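Local coordinates for protein polyprenyl synthetase (Nonlabens dokdonensis, PDB 6KD7) that probably condenses prenyl diphosphates into longer chains such as geranylgeranyl pyrophosphate, using magnesium and holding pyrophosphate in its pocket, at residues A[40-45]-A[320-325]. Numbering follows the deposited sequence.
Sequences KRLRPL and LQLMGR. With PPV (pyrophosphate), chain B.
Leu-322, in the last turn of helix 309-322, meets Leu-42 in the first turn of helix 42-54, CD1 to CD1 at 3.9 Å, the two side chains nearly perpendicular. In Leu-322, CG stands anti to the backbone N (chi1 -176°), which carries both methyls toward the other helix. Branched leucine suits this small, buried apolar junction, and both leucines pack on Phe-205 of helix 188-215. Lys-40, exposed to solvent, bends its flexible chain at chi3 and chi4, bringing NZ to 3.8 Å from the same CD1 of Leu-322, a van der Waals contact.

Next to Leu-42, the extended chain of Arg-43 delivers its guanidinium edge to the pyrophosphate, where Arg-43 NH1 and NH2 donate to O21 at 2.6 and 2.8 Å, two bent bonds (146° and 138°) converging on one anionic oxygen. Leu-42 CD2 lies over one guanidinium face, toward its rim. Arg-41, the N-cap residue of helix 42-54, forms a salt bridge with Glu-69. Gly-324, lacking a side chain, readily takes the positive phi of a Schellman C-prime residue, with Arg-325 N bonded to Leu-320 O and Gly-324 N to Gln-321 O. The arrangement belongs to the mainly helical FPP/GGPP synthase fold, beside its pyrophosphate pocket.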
loop_
_atom_site.group_PDB
_atom_site.type_symbol
_atom_site.label_atom_id
_atom_site.label_comp_id
_atom_site.label_asym_id
_atom_site.label_seq_id
_atom_site.Cartn_x
_atom_site.Cartn_y
_atom_site.Cartn_z
ATOM N N LYS A 40 -17.476 -17.640 30.305
ATOM C CA LYS A 40 -18.640 -17.969 31.159
ATOM C C LYS A 40 -19.636 -18.859 30.407
ATOM O O LYS A 40 -20.323 -19.562 31.111
ATOM C CB LYS A 40 -19.292 -16.693 31.708
ATOM C CG LYS A 40 -18.712 -16.192 33.042
ATOM C CD LYS A 40 -19.312 -14.874 33.579
ATOM C CE LYS A 40 -20.795 -14.672 33.278
ATOM N NZ LYS A 40 -21.053 -14.003 31.970
ATOM N N ARG A 41 -19.650 -18.887 29.068
ATOM C CA ARG A 41 -20.630 -19.659 28.248
ATOM C C ARG A 41 -22.052 -19.383 28.729
ATOM O O ARG A 41 -22.820 -20.343 28.861
ATOM C CB ARG A 41 -20.487 -21.175 28.421
ATOM C CG ARG A 41 -19.069 -21.695 28.342
ATOM C CD ARG A 41 -18.510 -21.615 26.954
ATOM N NE ARG A 41 -17.111 -21.987 26.907
ATOM C CZ ARG A 41 -16.468 -22.312 25.790
ATOM N NH1 ARG A 41 -17.071 -22.264 24.608
ATOM N NH2 ARG A 41 -15.205 -22.655 25.863
ATOM N N LEU A 42 -22.357 -18.140 29.078
ATOM C CA LEU A 42 -23.683 -17.687 29.547
ATOM C C LEU A 42 -24.772 -18.266 28.644
ATOM O O LEU A 42 -25.802 -18.744 29.166
ATOM C CB LEU A 42 -23.702 -16.155 29.515
ATOM C CG LEU A 42 -25.061 -15.447 29.506
ATOM C CD1 LEU A 42 -25.602 -15.351 30.924
ATOM C CD2 LEU A 42 -24.989 -14.031 28.893
ATOM N N ARG A 43 -24.649 -18.131 27.327
ATOM C CA ARG A 43 -25.820 -18.384 26.440
ATOM C C ARG A 43 -26.219 -19.855 26.491
ATOM O O ARG A 43 -27.346 -20.190 26.805
ATOM C CB ARG A 43 -25.507 -17.826 25.056
ATOM C CG ARG A 43 -25.525 -16.303 25.029
ATOM C CD ARG A 43 -24.961 -15.820 23.714
ATOM N NE ARG A 43 -24.888 -14.379 23.740
ATOM C CZ ARG A 43 -23.952 -13.762 24.390
ATOM N NH1 ARG A 43 -23.903 -12.462 24.390
ATOM N NH2 ARG A 43 -23.027 -14.442 25.029
ATOM N N PRO A 44 -25.318 -20.819 26.263
ATOM C CA PRO A 44 -25.713 -22.215 26.340
ATOM C C PRO A 44 -26.280 -22.593 27.722
ATOM O O PRO A 44 -27.180 -23.356 27.769
ATOM C CB PRO A 44 -24.429 -22.982 26.014
ATOM C CG PRO A 44 -23.323 -21.971 26.137
ATOM C CD PRO A 44 -23.946 -20.626 25.858
ATOM N N LEU A 45 -25.741 -22.029 28.798
ATOM C CA LEU A 45 -26.170 -22.352 30.179
ATOM C C LEU A 45 -27.566 -21.817 30.404
ATOM O O LEU A 45 -28.251 -22.437 31.153
ATOM C CB LEU A 45 -25.192 -21.796 31.222
ATOM C CG LEU A 45 -23.771 -22.356 31.121
ATOM C CD1 LEU A 45 -22.946 -21.969 32.316
ATOM C CD2 LEU A 45 -23.757 -23.859 30.955
ATOM N N LEU A 320 -29.009 -11.040 39.170
ATOM C CA LEU A 320 -28.301 -10.013 39.966
ATOM C C LEU A 320 -26.782 -10.261 39.862
ATOM O O LEU A 320 -26.104 -9.331 39.521
ATOM C CB LEU A 320 -28.847 -10.005 41.393
ATOM C CG LEU A 320 -30.311 -9.563 41.541
ATOM C CD1 LEU A 320 -30.818 -9.855 42.948
ATOM C CD2 LEU A 320 -30.508 -8.100 41.220
ATOM N N GLN A 321 -26.320 -11.494 39.967
ATOM C CA GLN A 321 -24.864 -11.735 39.857
ATOM C C GLN A 321 -24.356 -11.290 38.477
ATOM O O GLN A 321 -23.284 -10.703 38.428
ATOM C CB GLN A 321 -24.580 -13.215 40.093
ATOM C CG GLN A 321 -23.104 -13.566 40.023
ATOM C CD GLN A 321 -22.859 -15.036 39.788
ATOM O OE1 GLN A 321 -23.272 -15.888 40.569
ATOM N NE2 GLN A 321 -22.173 -15.345 38.699
ATOM N N LEU A 322 -25.125 -11.523 37.412
ATOM C CA LEU A 322 -24.693 -11.231 36.017
ATOM C C LEU A 322 -24.458 -9.724 35.902
ATOM O O LEU A 322 -23.476 -9.344 35.277
ATOM C CB LEU A 322 -25.770 -11.671 35.018
ATOM C CG LEU A 322 -25.412 -11.505 33.540
ATOM C CD1 LEU A 322 -24.268 -12.424 33.136
ATOM C CD2 LEU A 322 -26.627 -11.743 32.660
ATOM N N MET A 323 -25.278 -8.932 36.587
ATOM C CA MET A 323 -25.281 -7.449 36.511
ATOM C C MET A 323 -24.328 -6.853 37.553
ATOM O O MET A 323 -24.469 -5.680 37.871
ATOM C CB MET A 323 -26.697 -6.924 36.750
ATOM C CG MET A 323 -27.303 -6.223 35.557
ATOM S SD MET A 323 -27.081 -7.064 33.992
ATOM C CE MET A 323 -28.338 -8.329 34.101
ATOM N N GLY A 324 -23.406 -7.668 38.055
ATOM C CA GLY A 324 -22.402 -7.307 39.080
ATOM C C GLY A 324 -22.990 -6.787 40.394
ATOM O O GLY A 324 -22.289 -6.000 41.057
ATOM N N ARG A 325 -24.209 -7.203 40.774
ATOM C CA ARG A 325 -24.870 -6.926 42.089
ATOM C C ARG A 325 -24.790 -8.185 42.983
ATOM O O ARG A 325 -24.240 -9.227 42.545
ATOM C CB ARG A 325 -26.318 -6.455 41.881
ATOM C CG ARG A 325 -26.461 -5.104 41.194
ATOM C CD ARG A 325 -27.858 -4.835 40.646
ATOM N NE ARG A 325 -28.896 -4.656 41.676
ATOM C CZ ARG A 325 -30.180 -4.273 41.481
ATOM N NH1 ARG A 325 -30.656 -4.005 40.273
ATOM N NH2 ARG A 325 -31.001 -4.166 42.515
HETATM O O11 PPV B . -19.543 -10.936 25.902
HETATM P P1 PPV B . -20.243 -12.233 26.113
HETATM O O21 PPV B . -21.673 -12.148 25.740
HETATM O O31 PPV B . -20.057 -12.745 27.501
HETATM O OPP PPV B . -19.592 -13.337 25.081
HETATM P P2 PPV B . -18.279 -14.300 24.986
HETATM O O12 PPV B . -17.139 -13.430 24.602
HETATM O O22 PPV B . -18.093 -14.884 26.355
HETATM O O32 PPV B . -18.539 -15.355 23.968
#